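Erythrocyte binding antigen 140 (Plasmodium falciparum, PDB 4GF2) probably binds a receptor on the host red-cell surface during erythrocyte invasion, through a region, present here, that contains two Duffy-binding (DBL) domains. Local coordinates at residues 99-104 and 137-142; 46-51 and 117-122; 34-39 and 105-110. The protein carries 3 engineered substitutions. All blocks are in the same frame, centred on the assembly; numbering follows the deposited sequence.

Contact 1 (99-104 and 137-142); sequences NSFIGD and NIKKEW
Over one face of the Phe101 ring lies Lys139 CD, offset toward the rim, 4.2 Å from the ring centroid and 20° off the normal, with Lys139 CB and CG beside Phe101 CE2 and CZ. Lys139 O also approaches the ring, 3.3 Å from Phe101 CE2. Trp142 reaches it obliquely, its six-membered ring turned 59° from that of Phe101 and CE3 coming within 3.5 Å of Phe101 CE2. Phe101, on the segment that helix 83-101 leads into, has CG anti to the backbone N (chi1 -180°), which carries the ring to helix 132-155. Beyond the indole, Phe59 meets Trp142 edge-to-face and Phe63 lies nearly parallel to it, within the helical core of the first Duffy-binding domain.

Lys139 bends at its third torsion, and NZ donates to Phe101 O at 3.0 Å from a position tilted out of the carbonyl plane. The main polar partner of NZ is Asn120 OD1 of helix 110-127. Nearer the surface, Ile102 CB rests on Lys140 CG at 3.8 Å.

The lysine thus serves two chemistries: one methylene lies over an aromatic face, while the NZ of this buried residue satisfies the Phe101 carbonyl and would probably be favoured as a cation by its two oxygen acceptors.

Contact 2 (46-51 and 117-122); sequences ANFLNS and GYINKK
Phe48 and Tyr118 present their rings to the opposite segment in contrasting ways, one by a face and the other by an edge, where a short helical turn, 46-49, packs on helix 110-127 in the all-helical part of the first Duffy-binding domain. The Phe48 side chain offers a face to Ile119: the methyl CD1 stands 4.1 Å from the ring centroid and only 3° off the normal, a CH-pi contact centred on the ring. The Ile119 chain is extended at its second torsion, which lets CD1 reach the Phe48 ring.

Tyr118, one residue earlier on the same helix, uses its rim instead. Its first torsion places CG anti to the backbone N (chi1 -174°), and the ring edge reaches two backbone carbonyl oxygens, those of Phe48 and Ser51, both near its plane. Phe48 O lies 3.4 Å from Tyr118 CE2, and Ser51 O sits beside the phenol end. Leu49 meets the ring obliquely, its CD2 coming 4.4 Å from Tyr118 CD2, a loose apolar touch.

The surroundings extend this division of labour. Phe63 meets Phe48 edge-to-face, while Ile62 and Ser66 of helix 56-78 also touch the phenylalanine, drawing it into the interior between three helical elements. Tyr118 lies nearer the surface, where Lys122 CG of its own helix covers part of one ring face and Leu53 packs nearby. The hydroxyl of Ser51 turns to the backbone N of Leu53, whereas its carbonyl serves the tyrosine: Tyr118 OH donates to Ser51 O at 3.0 Å, in the carbonyl plane on a lone pair, with a C=O...donor angle of 139°.

Contact 3 (34-39 and 105-110); sequences VCVPDR and DMDFGG
Both methyls of Val36 pack against an aspartate, Asp107, CG1 at 3.8 Å from Asp107 CB and CG2 at 3.8 Å from Asp107 CA. With CG anti to the backbone N (chi1 177°), Asp107 lays its CB against the valine, and its OD2 forms a salt bridge to Lys40 NZ and a hydrogen bond with Thr112 OG1.

Two residues back along the strand, Val34 faces the same loop. Its CG1 touches Met106 CB at 4.1 Å; its CG2 lies 3.7 Å from Met106 O and approaches the edge of the Phe108 ring, 4.2 Å from CE1. The loop is shaped by an Asx turn, in which Asp107 N donates to Asp105 OD1 at 2.8 Å, meeting that oxygen from above the carboxylate plane. Asp105 OD2 also forms a salt bridge to Lys40 NZ.

The strand belongs to a two-stranded antiparallel hairpin with 23-27, tied by the Cys25-Cys35 disulfide, and the contact places it against the loop between helices 83-101 and 110-127. Across the interface the contact is van der Waals packing by valine methyls; the loop's acidic groups engage Lys40, Thr112, Gln175 and a backbone N-H, which is consistent with Asp107 resting its CB against Val36 although it carries a charge.

How the contacts relate
All three contacts fall within the first Duffy-binding domain and alternate along the chain. Contact 1 is buried and joins segment 99-104, part helix and part loop, to helix 132-155; contact 2, partly buried, brings helix 110-127 against a short turn. These two meet directly, with Phe101 packing on Ile119 and Asn120 joined to Lys139, so helix 110-127 belongs to contact 2 and lies against contact 1. Contact 3 is also buried, but uses a strand and a loop, and it adjoins contact 1 through Ser100 and Asp105. Contacts 1 and 2 each combine aromatic packing with a side-chain bond to a backbone carbonyl, whereas contact 3 is van der Waals packing between its segments.

Contact 1 (99-104 and 137-142)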
loop_
_atom_site.group_PDB
_atom_site.type_symbol
_atom_site.label_atom_id
_atom_site.label_comp_id
_atom_site.label_asym_id
_atom_site.label_seq_id
_atom_site.Cartn_x
_atom_site.Cartn_y
_atom_site.Cartn_z
ATOM N N ASN A 99 37.841 -16.709 13.121
ATOM C CA ASN A 99 36.708 -17.583 13.392
ATOM C C ASN A 99 36.421 -18.594 12.284
ATOM O O ASN A 99 35.952 -19.693 12.555
ATOM C CB ASN A 99 35.471 -16.748 13.711
ATOM C CG ASN A 99 35.549 -16.110 15.084
ATOM O OD1 ASN A 99 36.291 -16.575 15.945
ATOM N ND2 ASN A 99 34.781 -15.052 15.298
ATOM N N SER A 100 36.705 -18.231 11.040
ATOM C CA SER A 100 36.560 -19.174 9.938
ATOM C C SER A 100 37.729 -20.152 9.925
ATOM O O SER A 100 37.672 -21.202 9.280
ATOM C CB SER A 100 36.477 -18.437 8.602
ATOM O OG SER A 100 37.657 -17.695 8.352
ATOM N N PHE A 101 38.792 -19.799 10.639
ATOM C CA PHE A 101 39.960 -20.658 10.736
ATOM C C PHE A 101 39.805 -21.681 11.861
ATOM O O PHE A 101 40.291 -22.806 11.747
ATOM C CB PHE A 101 41.222 -19.819 10.954
ATOM C CG PHE A 101 42.480 -20.633 11.062
ATOM C CD1 PHE A 101 42.944 -21.362 9.978
ATOM C CD2 PHE A 101 43.199 -20.669 12.245
ATOM C CE1 PHE A 101 44.099 -22.115 10.073
ATOM C CE2 PHE A 101 44.357 -21.417 12.346
ATOM C CZ PHE A 101 44.808 -22.142 11.260
ATOM N N ILE A 102 39.120 -21.296 12.939
ATOM C CA ILE A 102 38.993 -22.170 14.105
ATOM C C ILE A 102 37.619 -22.832 14.213
ATOM O O ILE A 102 37.225 -23.286 15.288
ATOM C CB ILE A 102 39.304 -21.425 15.422
ATOM C CG1 ILE A 102 38.259 -20.339 15.696
ATOM C CG2 ILE A 102 40.704 -20.831 15.371
ATOM C CD1 ILE A 102 38.471 -19.604 17.007
ATOM N N GLY A 103 36.900 -22.893 13.096
ATOM C CA GLY A 103 35.651 -23.633 13.032
ATOM C C GLY A 103 34.469 -22.970 13.719
ATOM O O GLY A 103 33.606 -23.650 14.267
ATOM N N ASP A 104 34.420 -21.643 13.688
ATOM C CA ASP A 104 33.269 -20.912 14.212
ATOM C C ASP A 104 32.751 -19.945 13.151
ATOM O O ASP A 104 32.896 -18.730 13.274
ATOM C CB ASP A 104 33.640 -20.160 15.491
ATOM C CG ASP A 104 32.476 -19.367 16.060
ATOM O OD1 ASP A 104 31.316 -19.752 15.812
ATOM O OD2 ASP A 104 32.721 -18.353 16.750
ATOM N N ASN A 137 41.608 -27.776 17.599
ATOM C CA ASN A 137 42.430 -27.331 18.717
ATOM C C ASN A 137 43.831 -26.927 18.274
ATOM O O ASN A 137 44.374 -25.929 18.746
ATOM C CB ASN A 137 42.513 -28.421 19.784
ATOM C CG ASN A 137 41.237 -28.541 20.584
ATOM O OD1 ASN A 137 40.478 -27.578 20.708
ATOM N ND2 ASN A 137 40.992 -29.724 21.133
ATOM N N ILE A 138 44.414 -27.707 17.369
ATOM C CA ILE A 138 45.717 -27.376 16.809
ATOM C C ILE A 138 45.680 -26.000 16.137
ATOM O O ILE A 138 46.599 -25.194 16.298
ATOM C CB ILE A 138 46.175 -28.447 15.801
ATOM C CG1 ILE A 138 46.597 -29.720 16.545
ATOM C CG2 ILE A 138 47.330 -27.930 14.957
ATOM C CD1 ILE A 138 46.937 -30.894 15.640
ATOM N N LYS A 139 44.606 -25.733 15.398
ATOM C CA LYS A 139 44.445 -24.463 14.703
ATOM C C LYS A 139 44.263 -23.318 15.696
ATOM O O LYS A 139 44.763 -22.208 15.485
ATOM C CB LYS A 139 43.250 -24.525 13.747
ATOM C CG LYS A 139 43.460 -25.444 12.550
ATOM C CD LYS A 139 42.345 -25.308 11.521
ATOM C CE LYS A 139 41.021 -25.850 12.043
ATOM N NZ LYS A 139 39.922 -25.679 11.052
ATOM N N LYS A 140 43.549 -23.589 16.781
ATOM C CA LYS A 140 43.334 -22.580 17.806
ATOM C C LYS A 140 44.672 -22.183 18.418
ATOM O O LYS A 140 44.961 -20.999 18.585
ATOM C CB LYS A 140 42.363 -23.092 18.872
ATOM C CG LYS A 140 40.944 -23.238 18.353
ATOM C CD LYS A 140 40.033 -23.968 19.327
ATOM C CE LYS A 140 39.498 -23.038 20.400
ATOM N NZ LYS A 140 38.181 -23.499 20.920
ATOM N N GLU A 141 45.495 -23.177 18.732
ATOM C CA GLU A 141 46.824 -22.912 19.269
ATOM C C GLU A 141 47.659 -22.140 18.247
ATOM O O GLU A 141 48.354 -21.189 18.593
ATOM C CB GLU A 141 47.519 -24.220 19.645
ATOM C CG GLU A 141 46.823 -24.993 20.758
ATOM C CD GLU A 141 47.545 -26.280 21.117
ATOM O OE1 GLU A 141 48.790 -26.259 21.212
ATOM O OE2 GLU A 141 46.867 -27.313 21.302
ATOM N N TRP A 142 47.582 -22.548 16.986
ATOM C CA TRP A 142 48.348 -21.895 15.935
ATOM C C TRP A 142 47.965 -20.421 15.848
ATOM O O TRP A 142 48.825 -19.544 15.779
ATOM C CB TRP A 142 48.112 -22.584 14.590
ATOM C CG TRP A 142 48.936 -22.008 13.484
ATOM C CD1 TRP A 142 50.142 -22.463 13.041
ATOM C CD2 TRP A 142 48.618 -20.864 12.682
ATOM N NE1 TRP A 142 50.594 -21.676 12.010
ATOM C CE2 TRP A 142 49.679 -20.686 11.771
ATOM C CE3 TRP A 142 47.543 -19.971 12.647
ATOM C CZ2 TRP A 142 49.694 -19.652 10.838
ATOM C CZ3 TRP A 142 47.561 -18.946 11.721
ATOM C CH2 TRP A 142 48.628 -18.794 10.828
#

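Contact 2 (46-51 and 117-122)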
loop_
_atom_site.group_PDB
_atom_site.type_symbol
_atom_site.label_atom_id
_atom_site.label_comp_id
_atom_site.label_asym_id
_atom_site.label_seq_id
_atom_site.Cartn_x
_atom_site.Cartn_y
_atom_site.Cartn_z
ATOM N N ALA A 46 41.351 -16.082 -1.696
ATOM C CA ALA A 46 41.711 -16.741 -2.947
ATOM C C ALA A 46 43.165 -17.200 -2.958
ATOM O O ALA A 46 43.483 -18.263 -3.491
ATOM C CB ALA A 46 41.453 -15.808 -4.121
ATOM N N ASN A 47 44.050 -16.400 -2.374
ATOM C CA ASN A 47 45.478 -16.693 -2.430
ATOM C C ASN A 47 45.830 -18.055 -1.849
ATOM O O ASN A 47 46.785 -18.692 -2.289
ATOM C CB ASN A 47 46.283 -15.593 -1.742
ATOM C CG ASN A 47 46.179 -14.271 -2.467
ATOM O OD1 ASN A 47 46.746 -14.102 -3.549
ATOM N ND2 ASN A 47 45.448 -13.327 -1.885
ATOM N N PHE A 48 45.054 -18.503 -0.869
ATOM C CA PHE A 48 45.246 -19.832 -0.300
ATOM C C PHE A 48 45.142 -20.914 -1.378
ATOM O O PHE A 48 45.833 -21.930 -1.316
ATOM C CB PHE A 48 44.216 -20.103 0.796
ATOM C CG PHE A 48 44.500 -19.394 2.085
ATOM C CD1 PHE A 48 45.617 -19.721 2.838
ATOM C CD2 PHE A 48 43.645 -18.410 2.555
ATOM C CE1 PHE A 48 45.883 -19.075 4.030
ATOM C CE2 PHE A 48 43.906 -17.761 3.746
ATOM C CZ PHE A 48 45.026 -18.095 4.487
ATOM N N LEU A 49 44.278 -20.689 -2.363
ATOM C CA LEU A 49 44.038 -21.676 -3.413
ATOM C C LEU A 49 45.090 -21.635 -4.514
ATOM O O LEU A 49 45.175 -22.552 -5.329
ATOM C CB LEU A 49 42.653 -21.466 -4.023
ATOM C CG LEU A 49 41.484 -21.698 -3.068
ATOM C CD1 LEU A 49 40.195 -21.144 -3.653
ATOM C CD2 LEU A 49 41.338 -23.180 -2.759
ATOM N N ASN A 50 45.890 -20.575 -4.545
ATOM C CA ASN A 50 46.928 -20.444 -5.560
ATOM C C ASN A 50 48.280 -20.962 -5.083
ATOM O O ASN A 50 49.280 -20.843 -5.789
ATOM C CB ASN A 50 47.062 -18.985 -5.991
ATOM C CG ASN A 50 45.796 -18.449 -6.622
ATOM O OD1 ASN A 50 45.063 -19.178 -7.289
ATOM N ND2 ASN A 50 45.529 -17.167 -6.409
ATOM N N SER A 51 48.307 -21.536 -3.885
ATOM C CA SER A 51 49.546 -22.057 -3.325
ATOM C C SER A 51 49.399 -23.527 -2.952
ATOM O O SER A 51 48.326 -23.973 -2.548
ATOM C CB SER A 51 49.956 -21.245 -2.095
ATOM O OG SER A 51 51.113 -21.792 -1.484
ATOM N N GLY A 117 38.103 -26.298 3.633
ATOM C CA GLY A 117 38.395 -27.709 3.448
ATOM C C GLY A 117 39.840 -27.960 3.056
ATOM O O GLY A 117 40.456 -28.934 3.490
ATOM N N TYR A 118 40.379 -27.079 2.224
ATOM C CA TYR A 118 41.764 -27.186 1.786
ATOM C C TYR A 118 42.722 -26.951 2.952
ATOM O O TYR A 118 43.678 -27.705 3.143
ATOM C CB TYR A 118 42.033 -26.173 0.673
ATOM C CG TYR A 118 43.396 -26.297 0.034
ATOM C CD1 TYR A 118 43.866 -27.525 -0.417
ATOM C CD2 TYR A 118 44.206 -25.183 -0.137
ATOM C CE1 TYR A 118 45.112 -27.640 -1.010
ATOM C CE2 TYR A 118 45.452 -25.288 -0.726
ATOM C CZ TYR A 118 45.899 -26.517 -1.161
ATOM O OH TYR A 118 47.137 -26.620 -1.750
ATOM N N ILE A 119 42.465 -25.904 3.729
ATOM C CA ILE A 119 43.302 -25.591 4.881
ATOM C C ILE A 119 43.302 -26.758 5.865
ATOM O O ILE A 119 44.344 -27.106 6.419
ATOM C CB ILE A 119 42.844 -24.293 5.581
ATOM C CG1 ILE A 119 43.242 -23.080 4.735
ATOM C CG2 ILE A 119 43.460 -24.179 6.963
ATOM C CD1 ILE A 119 42.699 -21.749 5.244
ATOM N N ASN A 120 42.140 -27.372 6.069
ATOM C CA ASN A 120 42.048 -28.538 6.945
ATOM C C ASN A 120 42.860 -29.714 6.418
ATOM O O ASN A 120 43.498 -30.437 7.184
ATOM C CB ASN A 120 40.592 -28.963 7.134
ATOM C CG ASN A 120 39.832 -28.032 8.053
ATOM O OD1 ASN A 120 40.429 -27.288 8.830
ATOM N ND2 ASN A 120 38.510 -28.071 7.972
ATOM N N LYS A 121 42.831 -29.905 5.104
ATOM C CA LYS A 121 43.555 -31.005 4.487
ATOM C C LYS A 121 45.057 -30.798 4.653
ATOM O O LYS A 121 45.798 -31.743 4.905
ATOM C CB LYS A 121 43.180 -31.125 3.006
ATOM C CG LYS A 121 43.809 -32.311 2.294
ATOM C CD LYS A 121 45.108 -31.931 1.604
ATOM C CE LYS A 121 45.812 -33.151 1.031
ATOM N NZ LYS A 121 47.025 -32.773 0.257
ATOM N N LYS A 122 45.504 -29.555 4.521
ATOM C CA LYS A 122 46.923 -29.256 4.652
ATOM C C LYS A 122 47.380 -29.441 6.093
ATOM O O LYS A 122 48.485 -29.921 6.346
ATOM C CB LYS A 122 47.224 -27.834 4.182
ATOM C CG LYS A 122 46.988 -27.612 2.697
ATOM C CD LYS A 122 47.622 -28.709 1.847
ATOM C CE LYS A 122 49.109 -28.851 2.125
ATOM N NZ LYS A 122 49.742 -29.893 1.267
#

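Contact 3 (34-39 and 105-110)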
loop_
_atom_site.group_PDB
_atom_site.type_symbol
_atom_site.label_atom_id
_atom_site.label_comp_id
_atom_site.label_asym_id
_atom_site.label_seq_id
_atom_site.Cartn_x
_atom_site.Cartn_y
_atom_site.Cartn_z
ATOM N N VAL A 34 20.796 -18.464 7.969
ATOM C CA VAL A 34 21.814 -17.572 8.513
ATOM C C VAL A 34 21.933 -16.325 7.644
ATOM O O VAL A 34 21.632 -16.362 6.452
ATOM C CB VAL A 34 23.202 -18.250 8.593
ATOM C CG1 VAL A 34 23.205 -19.351 9.638
ATOM C CG2 VAL A 34 23.616 -18.793 7.230
ATOM N N CYS A 35 22.373 -15.225 8.252
ATOM C CA CYS A 35 22.586 -13.973 7.538
ATOM C C CYS A 35 24.058 -13.598 7.580
ATOM O O CYS A 35 24.605 -13.304 8.643
ATOM C CB CYS A 35 21.755 -12.849 8.159
ATOM S SG CYS A 35 19.971 -13.069 7.999
ATOM N N VAL A 36 24.690 -13.600 6.413
ATOM C CA VAL A 36 26.111 -13.320 6.301
ATOM C C VAL A 36 26.346 -11.939 5.694
ATOM O O VAL A 36 25.661 -11.545 4.752
ATOM C CB VAL A 36 26.798 -14.374 5.421
ATOM C CG1 VAL A 36 28.294 -14.129 5.364
ATOM C CG2 VAL A 36 26.504 -15.768 5.948
ATOM N N PRO A 37 27.316 -11.191 6.235
ATOM C CA PRO A 37 27.632 -9.885 5.651
ATOM C C PRO A 37 28.444 -10.034 4.369
ATOM O O PRO A 37 29.286 -10.926 4.268
ATOM C CB PRO A 37 28.464 -9.209 6.743
ATOM C CG PRO A 37 29.108 -10.333 7.473
ATOM C CD PRO A 37 28.143 -11.486 7.420
ATOM N N ASP A 38 28.190 -9.171 3.395
ATOM C CA ASP A 38 28.908 -9.238 2.132
ATOM C C ASP A 38 30.412 -9.091 2.379
ATOM O O ASP A 38 31.234 -9.629 1.634
ATOM C CB ASP A 38 28.407 -8.151 1.181
ATOM C CG ASP A 38 28.632 -8.503 -0.274
ATOM O OD1 ASP A 38 28.700 -9.708 -0.587
ATOM O OD2 ASP A 38 28.734 -7.576 -1.107
ATOM N N ARG A 39 30.768 -8.372 3.438
ATOM C CA ARG A 39 32.172 -8.208 3.785
ATOM C C ARG A 39 32.820 -9.572 4.001
ATOM O O ARG A 39 33.957 -9.799 3.589
ATOM C CB ARG A 39 32.333 -7.345 5.037
ATOM C CG ARG A 39 33.794 -7.156 5.458
ATOM C CD ARG A 39 33.917 -6.667 6.892
ATOM N NE ARG A 39 33.052 -7.421 7.792
ATOM C CZ ARG A 39 33.289 -8.661 8.210
ATOM N NH1 ARG A 39 34.375 -9.313 7.819
ATOM N NH2 ARG A 39 32.428 -9.249 9.025
ATOM N N ASP A 105 32.145 -20.498 12.107
ATOM C CA ASP A 105 31.734 -19.706 10.957
ATOM C C ASP A 105 30.347 -20.110 10.467
ATOM O O ASP A 105 30.086 -21.286 10.212
ATOM C CB ASP A 105 32.746 -19.880 9.827
ATOM C CG ASP A 105 32.593 -18.836 8.743
ATOM O OD1 ASP A 105 31.600 -18.079 8.783
ATOM O OD2 ASP A 105 33.465 -18.775 7.850
ATOM N N MET A 106 29.461 -19.129 10.338
ATOM C CA MET A 106 28.117 -19.367 9.817
ATOM C C MET A 106 28.092 -19.275 8.290
ATOM O O MET A 106 27.198 -19.820 7.643
ATOM C CB MET A 106 27.133 -18.362 10.416
ATOM C CG MET A 106 26.838 -18.597 11.888
ATOM S SD MET A 106 26.041 -17.186 12.680
ATOM C CE MET A 106 27.417 -16.051 12.810
ATOM N N ASP A 107 29.080 -18.583 7.726
ATOM C CA ASP A 107 29.214 -18.449 6.277
ATOM C C ASP A 107 29.623 -19.787 5.661
ATOM O O ASP A 107 30.419 -20.524 6.239
ATOM C CB ASP A 107 30.245 -17.362 5.956
ATOM C CG ASP A 107 30.501 -17.204 4.468
ATOM O OD1 ASP A 107 29.575 -17.430 3.658
ATOM O OD2 ASP A 107 31.643 -16.840 4.115
ATOM N N PHE A 108 29.071 -20.102 4.492
ATOM C CA PHE A 108 29.285 -21.409 3.879
ATOM C C PHE A 108 29.235 -21.343 2.354
ATOM O O PHE A 108 28.967 -20.294 1.772
ATOM C CB PHE A 108 28.216 -22.383 4.366
ATOM C CG PHE A 108 26.857 -22.128 3.778
ATOM C CD1 PHE A 108 26.030 -21.149 4.304
ATOM C CD2 PHE A 108 26.411 -22.861 2.690
ATOM C CE1 PHE A 108 24.779 -20.913 3.761
ATOM C CE2 PHE A 108 25.163 -22.629 2.144
ATOM C CZ PHE A 108 24.347 -21.655 2.678
ATOM N N GLY A 109 29.481 -22.484 1.715
ATOM C CA GLY A 109 29.460 -22.577 0.267
ATOM C C GLY A 109 30.591 -21.821 -0.402
ATOM O O GLY A 109 31.385 -21.153 0.259
ATOM N N GLY A 110 30.663 -21.936 -1.724
ATOM C CA GLY A 110 31.645 -21.209 -2.510
ATOM C C GLY A 110 33.064 -21.400 -2.019
ATOM O O GLY A 110 33.407 -22.443 -1.463
#